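Local coordinates for NAD nucleotidase (Haemophilus influenzae, PDB 3ZTV), which degrades NAD to adenosine and nicotinamide riboside, acting as a periplasmic zinc-dependent 5'-nucleotidase and pyrophosphatase of broad specificity, at residues F176-E179 against I180-A183; I550-M553 against K554-H558; S329-L332 against D333-D336; S206-N209 against I210-A213; N420-F423 against N424-Y427. All coordinates share one frame; numbering follows the deposited sequence.

How the interactions relate
All five contacts are local, made by side chains three or four residues apart, and they form two touching pairs and one separate contact. In chain order they run 176-183, 206-213, 329-336, 420-427 and 550-558. Interactions 1 and 4, centres about 12 Å apart, show helices 179-191 and 206-215 packing through Ile-180 within the calcineurin-like phosphoesterase range. Interactions 2 and 5, centres about 11 Å apart, show helix 545-555 meeting helix 423-429 of the 5'-nucleotidase C-terminal range through Ile-550. Each pair thus joins two helices beside a capped helix start. Interactions 4 and 5 lie about 41 Å apart, on opposite sides of the chain's centre. Interaction 3, at the edge of the seven-stranded sheet, touches none of the others.

Interaction 1 (F176-E179 against I180-A183); sequences FYDE and IATA
The carboxylate of Asp-178 reaches forward to the first turn of helix 179-191, and OD2 receives the backbone N-H of Ala-181 at 2.9 Å. The bond is nearly straight, 169° at the hydrogen, and reaches the oxygen on its anti side, tilted moderately out of the carboxylate plane. With CG anti to the backbone N (chi1 -177°), the acid lies beside its own carbonyl carbon and faces the helix start; CB of Ala-181 lies 3.6 Å from the same OD2. This is a classical N-cap, in which a side-chain oxygen takes up an N-H that has no carbonyl one turn earlier. A negative charge here would also be favourably placed against the helix dipole. The other oxygen, OD1, receives a hydrogen from a water that also donates to OE1 of Glu-179 and accepts from N of Ile-180, while OE2 of Glu-179 is bound by N of Val-161.

Thr-182 approaches the carbonyl of Asp-178 with two donors, one from each face of the carbonyl plane. Its N-H makes the helical bond, whereas OG1 donates to Asp-178 O at 2.8 Å. The hydroxyl sits anti to the carbonyl carbon of Thr-182 (chi1 -60°), which directs it back down the helix and also brings it to 3.5 Å from CB of Tyr-177. Around this cap, Ile-180 packs on helix 206-215. Ala-181 meets Tyr-177 of the second subunit, Thr-182 meets Ile-185 of that subunit, and Tyr-177 packs on its Gln-184.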
loop_
_atom_site.group_PDB
_atom_site.type_symbol
_atom_site.label_atom_id
_atom_site.label_comp_id
_atom_site.label_asym_id
_atom_site.label_seq_id
_atom_site.Cartn_x
_atom_site.Cartn_y
_atom_site.Cartn_z
ATOM N N PHE A 176 -0.597 4.865 -10.075
ATOM C CA PHE A 176 -0.832 5.583 -8.819
ATOM C C PHE A 176 -0.333 4.774 -7.626
ATOM O O PHE A 176 -0.458 3.549 -7.607
ATOM C CB PHE A 176 -2.331 5.840 -8.629
ATOM C CG PHE A 176 -2.904 6.871 -9.570
ATOM C CD1 PHE A 176 -3.166 6.563 -10.903
ATOM C CD2 PHE A 176 -3.191 8.155 -9.118
ATOM C CE1 PHE A 176 -3.696 7.523 -11.762
ATOM C CE2 PHE A 176 -3.720 9.113 -9.978
ATOM C CZ PHE A 176 -3.970 8.791 -11.300
ATOM N N TYR A 177 0.198 5.466 -6.621
ATOM C CA TYR A 177 0.731 4.844 -5.409
ATOM C C TYR A 177 0.135 5.461 -4.143
ATOM O O TYR A 177 -0.212 6.651 -4.105
ATOM C CB TYR A 177 2.265 4.898 -5.432
ATOM C CG TYR A 177 2.783 4.064 -6.581
ATOM C CD1 TYR A 177 2.986 2.695 -6.433
ATOM C CD2 TYR A 177 2.986 4.620 -7.843
ATOM C CE1 TYR A 177 3.417 1.913 -7.496
ATOM C CE2 TYR A 177 3.416 3.847 -8.909
ATOM C CZ TYR A 177 3.627 2.497 -8.734
ATOM O OH TYR A 177 4.036 1.728 -9.809
ATOM N N ASP A 178 0.021 4.630 -3.108
ATOM C CA ASP A 178 -0.556 5.029 -1.834
ATOM C C ASP A 178 -0.005 6.347 -1.309
ATOM O O ASP A 178 1.212 6.568 -1.298
ATOM C CB ASP A 178 -0.324 3.930 -0.798
ATOM C CG ASP A 178 -0.960 4.251 0.528
ATOM O OD1 ASP A 178 -2.205 4.231 0.613
ATOM O OD2 ASP A 178 -0.211 4.514 1.492
ATOM N N GLU A 179 -0.911 7.215 -0.866
ATOM C CA GLU A 179 -0.542 8.539 -0.363
ATOM C C GLU A 179 0.402 8.487 0.844
ATOM O O GLU A 179 1.439 9.148 0.848
ATOM C CB GLU A 179 -1.794 9.354 0.011
ATOM C CG GLU A 179 -2.795 9.628 -1.140
ATOM C CD GLU A 179 -3.934 8.609 -1.227
ATOM O OE1 GLU A 179 -3.747 7.442 -0.779
ATOM O OE2 GLU A 179 -5.023 8.981 -1.748
ATOM N N ILE A 180 0.026 7.731 1.879
ATOM C CA ILE A 180 0.851 7.636 3.089
ATOM C C ILE A 180 2.216 7.015 2.793
ATOM O O ILE A 180 3.252 7.564 3.188
ATOM C CB ILE A 180 0.122 6.847 4.203
ATOM C CG1 ILE A 180 -1.072 7.665 4.709
ATOM C CG2 ILE A 180 1.080 6.478 5.341
ATOM C CD1 ILE A 180 -1.993 6.920 5.651
ATOM N N ALA A 181 2.239 5.880 2.099
ATOM C CA ALA A 181 3.521 5.247 1.805
ATOM C C ALA A 181 4.418 6.158 0.982
ATOM O O ALA A 181 5.606 6.302 1.252
ATOM C CB ALA A 181 3.334 3.907 1.106
ATOM N N THR A 182 3.861 6.785 -0.043
ATOM C CA THR A 182 4.679 7.655 -0.879
ATOM C C THR A 182 5.260 8.814 -0.073
ATOM O O THR A 182 6.438 9.152 -0.213
ATOM C CB THR A 182 3.907 8.187 -2.116
ATOM O OG1 THR A 182 3.474 7.081 -2.925
ATOM C CG2 THR A 182 4.788 9.141 -2.929
ATOM N N ALA A 183 4.417 9.452 0.733
ATOM C CA ALA A 183 4.887 10.555 1.569
ATOM C C ALA A 183 6.051 10.131 2.466
ATOM O O ALA A 183 7.067 10.820 2.535
ATOM C CB ALA A 183 3.741 11.149 2.393
HETATM O O HOH W 1 -2.970 6.512 1.925
#

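Interaction 2 (I550-M553 against K554-H558); sequences IKFM and KKHPH
Phe-552 has CG anti to its backbone N (chi1 -175°), whereas CG of His-556 stands anti to the carbonyl carbon (chi1 -62°), and the two choices carry the rings toward each other from positions four residues apart. The imidazole comes over one face of the phenyl ring, with ND1 3.3 Å above its plane and displaced toward the rim. The closest approach, also 3.3 Å, is between ND1 and CZ of Phe-552, while CE1 of His-556 lies 3.5 Å from CE2 of Phe-552. The planes meet at 43° and the centroids are 4.4 Å apart, so the pair is oblique, neither stacked nor edge-to-face.

These rings mark the C-terminal end of helix 545-555, where His-556 is the first residue to leave helical backbone angles. Its N still makes a bond of 2.9 Å to Phe-552 O, and ND1 adds a weak one to the same oxygen. Lys-555 N gives a third, also weak, contact there, alongside its better bond to Lys-551 O. Pro-557 follows and, having no N-H, cannot extend the series to Met-553 O.

Further back, Ile-550 and Lys-554 run alongside each other in the same direction, CG2 of the isoleucine 3.9 Å from CE of the lysine. The bent chain of Met-553 brings CE to 3.6 Å from His-556 O. Phe-552 also meets the rings of Phe-390 and, edge-to-face, Phe-559. Lys-551 reaches Glu-398 in a salt bridge, and Lys-555 bonds to Asn-397.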
loop_
_atom_site.group_PDB
_atom_site.type_symbol
_atom_site.label_atom_id
_atom_site.label_comp_id
_atom_site.label_asym_id
_atom_site.label_seq_id
_atom_site.Cartn_x
_atom_site.Cartn_y
_atom_site.Cartn_z
ATOM N N ILE A 550 -23.427 19.366 -21.169
ATOM C CA ILE A 550 -22.515 19.613 -22.284
ATOM C C ILE A 550 -21.714 18.357 -22.679
ATOM O O ILE A 550 -21.602 18.032 -23.863
ATOM C CB ILE A 550 -21.574 20.796 -21.977
ATOM C CG1 ILE A 550 -22.356 22.107 -22.024
ATOM C CG2 ILE A 550 -20.405 20.830 -22.944
ATOM C CD1 ILE A 550 -21.665 23.242 -21.289
ATOM N N LYS A 551 -21.162 17.648 -21.698
ATOM C CA LYS A 551 -20.446 16.401 -21.997
ATOM C C LYS A 551 -21.338 15.385 -22.711
ATOM O O LYS A 551 -20.903 14.690 -23.633
ATOM C CB LYS A 551 -19.914 15.754 -20.722
ATOM C CG LYS A 551 -18.813 16.509 -20.029
ATOM C CD LYS A 551 -18.270 15.664 -18.888
ATOM C CE LYS A 551 -17.296 16.451 -18.039
ATOM N NZ LYS A 551 -16.739 15.615 -16.937
ATOM N N PHE A 552 -22.579 15.271 -22.256
ATOM C CA PHE A 552 -23.515 14.323 -22.847
ATOM C C PHE A 552 -23.747 14.632 -24.325
ATOM O O PHE A 552 -23.725 13.732 -25.165
ATOM C CB PHE A 552 -24.831 14.311 -22.065
ATOM C CG PHE A 552 -25.816 13.280 -22.545
ATOM C CD1 PHE A 552 -26.703 13.580 -23.563
ATOM C CD2 PHE A 552 -25.860 12.019 -21.972
ATOM C CE1 PHE A 552 -27.611 12.641 -24.014
ATOM C CE2 PHE A 552 -26.772 11.075 -22.413
ATOM C CZ PHE A 552 -27.648 11.390 -23.436
ATOM N N MET A 553 -23.958 15.903 -24.649
ATOM C CA MET A 553 -24.159 16.274 -26.042
ATOM C C MET A 553 -22.900 16.056 -26.879
ATOM O O MET A 553 -22.985 15.713 -28.054
ATOM C CB MET A 553 -24.653 17.719 -26.166
ATOM C CG MET A 553 -26.019 17.980 -25.536
ATOM S SD MET A 553 -27.335 16.912 -26.168
ATOM C CE MET A 553 -27.164 17.115 -27.940
ATOM N N LYS A 554 -21.730 16.255 -26.285
ATOM C CA LYS A 554 -20.489 15.983 -27.005
ATOM C C LYS A 554 -20.378 14.503 -27.357
ATOM O O LYS A 554 -19.812 14.144 -28.389
ATOM C CB LYS A 554 -19.270 16.406 -26.186
ATOM C CG LYS A 554 -19.068 17.910 -26.082
ATOM C CD LYS A 554 -17.770 18.221 -25.348
ATOM C CE LYS A 554 -17.522 19.717 -25.248
ATOM N NZ LYS A 554 -17.087 20.308 -26.539
ATOM N N LYS A 555 -20.925 13.652 -26.495
ATOM C CA LYS A 555 -20.897 12.208 -26.717
ATOM C C LYS A 555 -21.977 11.799 -27.711
ATOM O O LYS A 555 -21.798 10.855 -28.487
ATOM C CB LYS A 555 -21.092 11.461 -25.396
ATOM C CG LYS A 555 -20.882 9.956 -25.494
ATOM C CD LYS A 555 -21.126 9.258 -24.159
ATOM C CE LYS A 555 -22.598 9.289 -23.783
ATOM N NZ LYS A 555 -22.978 8.271 -22.753
ATOM N N HIS A 556 -23.098 12.517 -27.677
ATOM C CA HIS A 556 -24.218 12.270 -28.578
ATOM C C HIS A 556 -24.515 13.508 -29.412
ATOM O O HIS A 556 -25.559 14.137 -29.227
ATOM C CB HIS A 556 -25.478 11.929 -27.783
ATOM C CG HIS A 556 -25.367 10.686 -26.957
ATOM N ND1 HIS A 556 -25.230 10.714 -25.586
ATOM C CD2 HIS A 556 -25.398 9.379 -27.307
ATOM C CE1 HIS A 556 -25.178 9.477 -25.127
ATOM N NE2 HIS A 556 -25.270 8.648 -26.150
ATOM N N PRO A 557 -23.607 13.863 -30.337
ATOM C CA PRO A 557 -23.782 15.107 -31.099
ATOM C C PRO A 557 -24.978 15.057 -32.045
ATOM O O PRO A 557 -25.423 16.099 -32.523
ATOM C CB PRO A 557 -22.472 15.232 -31.882
ATOM C CG PRO A 557 -21.944 13.835 -31.963
ATOM C CD PRO A 557 -22.355 13.171 -30.683
ATOM N N HIS A 558 -25.484 13.859 -32.313
ATOM C CA HIS A 558 -26.719 13.713 -33.077
ATOM C C HIS A 558 -27.681 12.793 -32.330
ATOM O O HIS A 558 -27.919 11.651 -32.722
ATOM C CB HIS A 558 -26.432 13.231 -34.502
ATOM C CG HIS A 558 -25.731 14.254 -35.345
ATOM N ND1 HIS A 558 -26.406 15.234 -36.038
ATOM C CD2 HIS A 558 -24.414 14.463 -35.583
ATOM C CE1 HIS A 558 -25.537 15.996 -36.679
ATOM N NE2 HIS A 558 -24.322 15.550 -36.420
#

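Interaction 3 (S329-L332 against D333-D336); sequences SISL and DDHD
Ser-331 and Asp-334 join across the kink at the end of strand 330-332, an outer strand of the mixed seven-stranded sheet, where the chain sets off toward helix 337-353. Ser-329, just before the strand, and Ile-330, its first residue, lie beside strand 284-295, and the contact begins one residue later. The hydroxyl of Ser-331, anti to its backbone N (chi1 -171°), points along the chain and donates to OD2 of Asp-334 at 2.6 Å. The carboxylate takes it on the syn lone pair, the side of its other oxygen. Lys-52 also bonds to this hydroxyl, and Lys-55 forms a salt bridge with OD1 of Asp-334, so the buried acid is met by positive charge that would favour its ionised form.

Leu-332 comes next, its side chain on Leu-324 and Lys-325 of helix 314-325. After it, Asp-333 adopts a left-handed backbone conformation (phi 59°), which kinks the chain at the strand end, and the carboxylate of Asp-334 comes to lie by Ser-331; that of Asp-333 goes to Ser-297. Two waters brace the kink. One donates to Leu-332 O and to OD1 of Asp-334; the other accepts from Asp-334 N and donates to OD2 of Asp-334 and, at 2.8 Å, to Ser-331 O.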
loop_
_atom_site.group_PDB
_atom_site.type_symbol
_atom_site.label_atom_id
_atom_site.label_comp_id
_atom_site.label_asym_id
_atom_site.label_seq_id
_atom_site.Cartn_x
_atom_site.Cartn_y
_atom_site.Cartn_z
ATOM N N SER A 329 -8.108 39.975 7.685
ATOM C CA SER A 329 -8.264 38.776 6.857
ATOM C C SER A 329 -9.146 38.996 5.626
ATOM O O SER A 329 -9.441 38.045 4.908
ATOM C CB SER A 329 -8.835 37.629 7.692
ATOM O OG SER A 329 -8.085 37.439 8.889
ATOM N N ILE A 330 -9.609 40.228 5.421
ATOM C CA ILE A 330 -10.358 40.609 4.225
ATOM C C ILE A 330 -9.469 41.511 3.387
ATOM O O ILE A 330 -8.884 42.470 3.903
ATOM C CB ILE A 330 -11.666 41.372 4.575
ATOM C CG1 ILE A 330 -12.584 40.506 5.440
ATOM C CG2 ILE A 330 -12.367 41.869 3.300
ATOM C CD1 ILE A 330 -13.056 39.219 4.770
ATOM N N SER A 331 -9.360 41.219 2.097
ATOM C CA SER A 331 -8.595 42.065 1.202
ATOM C C SER A 331 -9.532 42.572 0.114
ATOM O O SER A 331 -10.057 41.791 -0.679
ATOM C CB SER A 331 -7.452 41.266 0.586
ATOM O OG SER A 331 -6.569 42.104 -0.132
ATOM N N LEU A 332 -9.749 43.881 0.068
ATOM C CA LEU A 332 -10.717 44.464 -0.872
ATOM C C LEU A 332 -10.107 44.936 -2.186
ATOM O O LEU A 332 -9.077 45.614 -2.204
ATOM C CB LEU A 332 -11.463 45.644 -0.232
ATOM C CG LEU A 332 -12.304 45.338 1.002
ATOM C CD1 LEU A 332 -12.694 46.628 1.718
ATOM C CD2 LEU A 332 -13.538 44.527 0.650
ATOM N N ASP A 333 -10.769 44.571 -3.286
ATOM C CA ASP A 333 -10.531 45.160 -4.605
ATOM C C ASP A 333 -9.108 45.011 -5.129
ATOM O O ASP A 333 -8.592 45.909 -5.794
ATOM C CB ASP A 333 -10.944 46.642 -4.614
ATOM C CG ASP A 333 -12.414 46.844 -4.292
ATOM O OD1 ASP A 333 -13.253 46.003 -4.683
ATOM O OD2 ASP A 333 -12.729 47.861 -3.642
ATOM N N ASP A 334 -8.467 43.878 -4.854
ATOM C CA ASP A 334 -7.181 43.607 -5.487
ATOM C C ASP A 334 -7.407 43.344 -6.971
ATOM O O ASP A 334 -8.307 42.598 -7.339
ATOM C CB ASP A 334 -6.506 42.375 -4.883
ATOM C CG ASP A 334 -6.271 42.498 -3.400
ATOM O OD1 ASP A 334 -5.420 43.315 -2.983
ATOM O OD2 ASP A 334 -6.932 41.751 -2.654
ATOM N N HIS A 335 -6.590 43.943 -7.822
ATOM C CA HIS A 335 -6.644 43.617 -9.243
ATOM C C HIS A 335 -5.292 43.812 -9.916
ATOM O O HIS A 335 -4.524 44.707 -9.565
ATOM C CB HIS A 335 -7.782 44.352 -9.969
ATOM C CG HIS A 335 -7.631 45.838 -9.993
ATOM N ND1 HIS A 335 -7.341 46.533 -11.147
ATOM C CD2 HIS A 335 -7.749 46.764 -9.013
ATOM C CE1 HIS A 335 -7.279 47.825 -10.875
ATOM N NE2 HIS A 335 -7.522 47.991 -9.587
ATOM N N ASP A 336 -4.983 42.922 -10.852
ATOM C CA ASP A 336 -3.685 42.896 -11.509
ATOM C C ASP A 336 -3.872 43.274 -12.967
ATOM O O ASP A 336 -4.687 42.676 -13.660
ATOM C CB ASP A 336 -3.092 41.490 -11.414
ATOM C CG ASP A 336 -1.771 41.361 -12.143
ATOM O OD1 ASP A 336 -0.825 42.100 -11.804
ATOM O OD2 ASP A 336 -1.667 40.523 -13.065
HETATM O O HOH W 2 -9.567 41.466 -3.412
HETATM O O HOH W 3 -6.519 45.270 -1.185
#

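Interaction 4 (S206-N209 against I210-A213); sequences SEKN and IEIA
Lys-208 reaches Glu-211 by a folded path. Its CB leaves the helix with CG anti to the backbone N, and from CG the chain bends twice, at chi2 (65°) and chi3 (62°), folding over toward the residue three places on. CG lies 4.2 Å from CD1 of Ile-212. CD and CE then pass OE1 of Glu-211, each at 3.5 Å, and NZ closes on OE1 at 3.0 Å in a salt bridge. The ammonium meets that oxygen on its syn side but 31° out of the carboxylate plane, and the two chains cross at a slant. Glu-211 runs extended, and its OE2 is taken by Lys-215, so the carboxylate is held between two lysines.

Helix 206-215 is the crossover of a beta-alpha-beta unit, between strands 198-203 and 221-224, and this ion pair lies on the side facing helix 179-191. Toward the sheet, Asn-209 bonds to Ser-202 through OD1 and to Thr-224 through ND2; its OD1 lies 3.9 Å from CD1 of Ile-212, the two side chains running alongside each other. CG1 of Ile-210 lies 3.1 Å from Ser-206 O, and the side chain packs on Leu-249 and Phe-251 of strand 249-252, an edge strand of the sheet within this chain.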
loop_
_atom_site.group_PDB
_atom_site.type_symbol
_atom_site.label_atom_id
_atom_site.label_comp_id
_atom_site.label_asym_id
_atom_site.label_seq_id
_atom_site.Cartn_x
_atom_site.Cartn_y
_atom_site.Cartn_z
ATOM N N SER A 206 -8.031 17.157 3.073
ATOM C CA SER A 206 -7.734 17.397 4.485
ATOM C C SER A 206 -7.675 16.117 5.318
ATOM O O SER A 206 -6.769 15.959 6.135
ATOM C CB SER A 206 -8.729 18.392 5.088
ATOM O OG SER A 206 -8.446 19.713 4.666
ATOM N N GLU A 207 -8.606 15.194 5.108
ATOM C CA GLU A 207 -8.666 14.016 5.965
ATOM C C GLU A 207 -7.383 13.203 5.840
ATOM O O GLU A 207 -6.765 12.839 6.844
ATOM C CB GLU A 207 -9.888 13.153 5.634
ATOM C CG GLU A 207 -10.026 11.911 6.512
ATOM C CD GLU A 207 -11.224 11.052 6.140
ATOM O OE1 GLU A 207 -11.375 10.708 4.946
ATOM O OE2 GLU A 207 -12.013 10.719 7.052
ATOM N N LYS A 208 -6.969 12.927 4.606
ATOM C CA LYS A 208 -5.774 12.125 4.370
ATOM C C LYS A 208 -4.514 12.883 4.785
ATOM O O LYS A 208 -3.593 12.290 5.344
ATOM C CB LYS A 208 -5.702 11.675 2.905
ATOM C CG LYS A 208 -4.441 10.893 2.557
ATOM C CD LYS A 208 -4.333 9.550 3.283
ATOM C CE LYS A 208 -5.467 8.621 2.922
ATOM N NZ LYS A 208 -5.249 7.263 3.502
ATOM N N ASN A 209 -4.469 14.189 4.545
ATOM C CA ASN A 209 -3.315 14.991 4.954
ATOM C C ASN A 209 -3.155 15.075 6.484
ATOM O O ASN A 209 -2.025 15.103 6.994
ATOM C CB ASN A 209 -3.352 16.394 4.335
ATOM C CG ASN A 209 -3.049 16.383 2.852
ATOM O OD1 ASN A 209 -2.540 15.385 2.318
ATOM N ND2 ASN A 209 -3.326 17.501 2.187
ATOM N N ILE A 210 -4.273 15.126 7.209
ATOM C CA ILE A 210 -4.247 15.063 8.672
ATOM C C ILE A 210 -3.724 13.696 9.136
ATOM O O ILE A 210 -2.942 13.611 10.095
ATOM C CB ILE A 210 -5.648 15.385 9.239
ATOM C CG1 ILE A 210 -5.942 16.871 9.030
ATOM C CG2 ILE A 210 -5.733 15.022 10.720
ATOM C CD1 ILE A 210 -7.406 17.258 9.215
ATOM N N GLU A 211 -4.139 12.628 8.465
ATOM C CA GLU A 211 -3.594 11.308 8.751
ATOM C C GLU A 211 -2.079 11.254 8.505
ATOM O O GLU A 211 -1.323 10.714 9.325
ATOM C CB GLU A 211 -4.315 10.242 7.919
ATOM C CG GLU A 211 -4.015 8.809 8.321
ATOM C CD GLU A 211 -4.712 7.784 7.443
ATOM O OE1 GLU A 211 -5.248 8.160 6.379
ATOM O OE2 GLU A 211 -4.714 6.593 7.817
ATOM N N ILE A 212 -1.626 11.799 7.379
ATOM C CA ILE A 212 -0.203 11.846 7.085
ATOM C C ILE A 212 0.566 12.590 8.185
ATOM O O ILE A 212 1.623 12.122 8.651
ATOM C CB ILE A 212 0.053 12.473 5.690
ATOM C CG1 ILE A 212 -0.451 11.540 4.583
ATOM C CG2 ILE A 212 1.521 12.798 5.495
ATOM C CD1 ILE A 212 -0.446 12.161 3.180
ATOM N N ALA A 213 0.029 13.733 8.614
ATOM C CA ALA A 213 0.677 14.523 9.662
ATOM C C ALA A 213 0.909 13.702 10.928
ATOM O O ALA A 213 1.933 13.852 11.594
ATOM C CB ALA A 213 -0.140 15.760 9.979
#

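Interaction 5 (N420-F423 against N424-Y427); sequences NVTF and NDAY
A capping box starts helix 423-429, with Thr-422 at the N-cap and Asp-425 three residues on, each side chain taking the other's backbone N-H. Thr-422 OG1 accepts from Asp-425 N at 3.1 Å, and OD2 of Asp-425 accepts from Thr-422 N at 2.9 Å. The second bond is the straighter, 169° at the hydrogen, although the donor stands above the carboxylate plane, 46° out of it. The threonine hydroxyl lies between its own backbone N and carbonyl carbon (chi1 71°), which turns it toward the N-H of Asp-425 in the first turn; CG2, on the other branch, lies 3.7 Å from OD2 of Asp-425. The two side chains thus pass each other at an angle. A negative charge on the acid would probably be favoured by the helix start. A water donates to OD2 and to Asn-420 O, giving the carboxylate oxygen a second donor. The regular helical bonds are slow to begin: Ala-426 N makes only weak ones, to Thr-422 O and Phe-423 O.

At the far end of the segment, Phe-423 O lies at the edge of the Tyr-427 ring, in its plane, 3.7 Å from CD1, while the phenol oxygen bonds to Glu-547. Strand 419-422 leads into this turn as an outer strand of the three-stranded sheet: Val-421 pairs with strand 357-362, and Phe-423 and Ala-426 lean on Ile-550 of helix 545-555.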
loop_
_atom_site.group_PDB
_atom_site.type_symbol
_atom_site.label_atom_id
_atom_site.label_comp_id
_atom_site.label_asym_id
_atom_site.label_seq_id
_atom_site.Cartn_x
_atom_site.Cartn_y
_atom_site.Cartn_z
ATOM N N ASN A 420 -30.874 22.547 -32.389
ATOM C CA ASN A 420 -29.512 22.796 -31.939
ATOM C C ASN A 420 -29.433 23.088 -30.445
ATOM O O ASN A 420 -30.286 23.779 -29.891
ATOM C CB ASN A 420 -28.898 23.956 -32.719
ATOM C CG ASN A 420 -28.925 23.733 -34.223
ATOM O OD1 ASN A 420 -29.285 24.630 -34.993
ATOM N ND2 ASN A 420 -28.538 22.538 -34.651
ATOM N N VAL A 421 -28.402 22.547 -29.800
ATOM C CA VAL A 421 -28.111 22.837 -28.398
ATOM C C VAL A 421 -26.733 23.480 -28.310
ATOM O O VAL A 421 -25.740 22.879 -28.727
ATOM C CB VAL A 421 -28.113 21.558 -27.532
ATOM C CG1 VAL A 421 -27.784 21.894 -26.083
ATOM C CG2 VAL A 421 -29.455 20.855 -27.624
ATOM N N THR A 422 -26.670 24.694 -27.770
ATOM C CA THR A 422 -25.402 25.395 -27.587
ATOM C C THR A 422 -24.909 25.244 -26.143
ATOM O O THR A 422 -25.638 24.768 -25.276
ATOM C CB THR A 422 -25.551 26.899 -27.906
ATOM O OG1 THR A 422 -26.332 27.527 -26.885
ATOM C CG2 THR A 422 -26.230 27.099 -29.270
ATOM N N PHE A 423 -23.676 25.671 -25.893
ATOM C CA PHE A 423 -23.152 25.679 -24.530
ATOM C C PHE A 423 -24.022 26.535 -23.618
ATOM O O PHE A 423 -24.331 26.142 -22.497
ATOM C CB PHE A 423 -21.703 26.168 -24.507
ATOM C CG PHE A 423 -20.757 25.288 -25.274
ATOM C CD1 PHE A 423 -20.568 25.491 -26.634
ATOM C CD2 PHE A 423 -20.068 24.249 -24.651
ATOM C CE1 PHE A 423 -19.705 24.690 -27.368
ATOM C CE2 PHE A 423 -19.204 23.441 -25.375
ATOM C CZ PHE A 423 -19.019 23.656 -26.734
ATOM N N ASN A 424 -24.438 27.707 -24.104
ATOM C CA ASN A 424 -25.311 28.584 -23.325
ATOM C C ASN A 424 -26.613 27.895 -22.974
ATOM O O ASN A 424 -27.139 28.056 -21.872
ATOM C CB ASN A 424 -25.646 29.863 -24.096
ATOM C CG ASN A 424 -24.520 30.863 -24.100
ATOM O OD1 ASN A 424 -23.799 31.012 -23.115
ATOM N ND2 ASN A 424 -24.372 31.578 -25.206
ATOM N N ASP A 425 -27.147 27.138 -23.928
ATOM C CA ASP A 425 -28.409 26.442 -23.719
ATOM C C ASP A 425 -28.368 25.505 -22.511
ATOM O O ASP A 425 -29.352 25.381 -21.788
ATOM C CB ASP A 425 -28.818 25.659 -24.968
ATOM C CG ASP A 425 -29.188 26.558 -26.139
ATOM O OD1 ASP A 425 -29.500 27.752 -25.936
ATOM O OD2 ASP A 425 -29.172 26.051 -27.275
ATOM N N ALA A 426 -27.239 24.834 -22.301
ATOM C CA ALA A 426 -27.106 23.931 -21.153
ATOM C C ALA A 426 -27.264 24.670 -19.830
ATOM O O ALA A 426 -27.908 24.178 -18.904
ATOM C CB ALA A 426 -25.774 23.195 -21.189
ATOM N N TYR A 427 -26.675 25.855 -19.751
ATOM C CA TYR A 427 -26.800 26.690 -18.567
ATOM C C TYR A 427 -28.206 27.281 -18.430
ATOM O O TYR A 427 -28.624 27.651 -17.338
ATOM C CB TYR A 427 -25.724 27.777 -18.562
ATOM C CG TYR A 427 -24.378 27.271 -18.086
ATOM C CD1 TYR A 427 -23.496 26.633 -18.953
ATOM C CD2 TYR A 427 -23.997 27.428 -16.763
ATOM C CE1 TYR A 427 -22.266 26.170 -18.508
ATOM C CE2 TYR A 427 -22.780 26.968 -16.311
ATOM C CZ TYR A 427 -21.916 26.343 -17.185
ATOM O OH TYR A 427 -20.703 25.890 -16.718
HETATM O O HOH W 4 -30.208 26.585 -29.646
#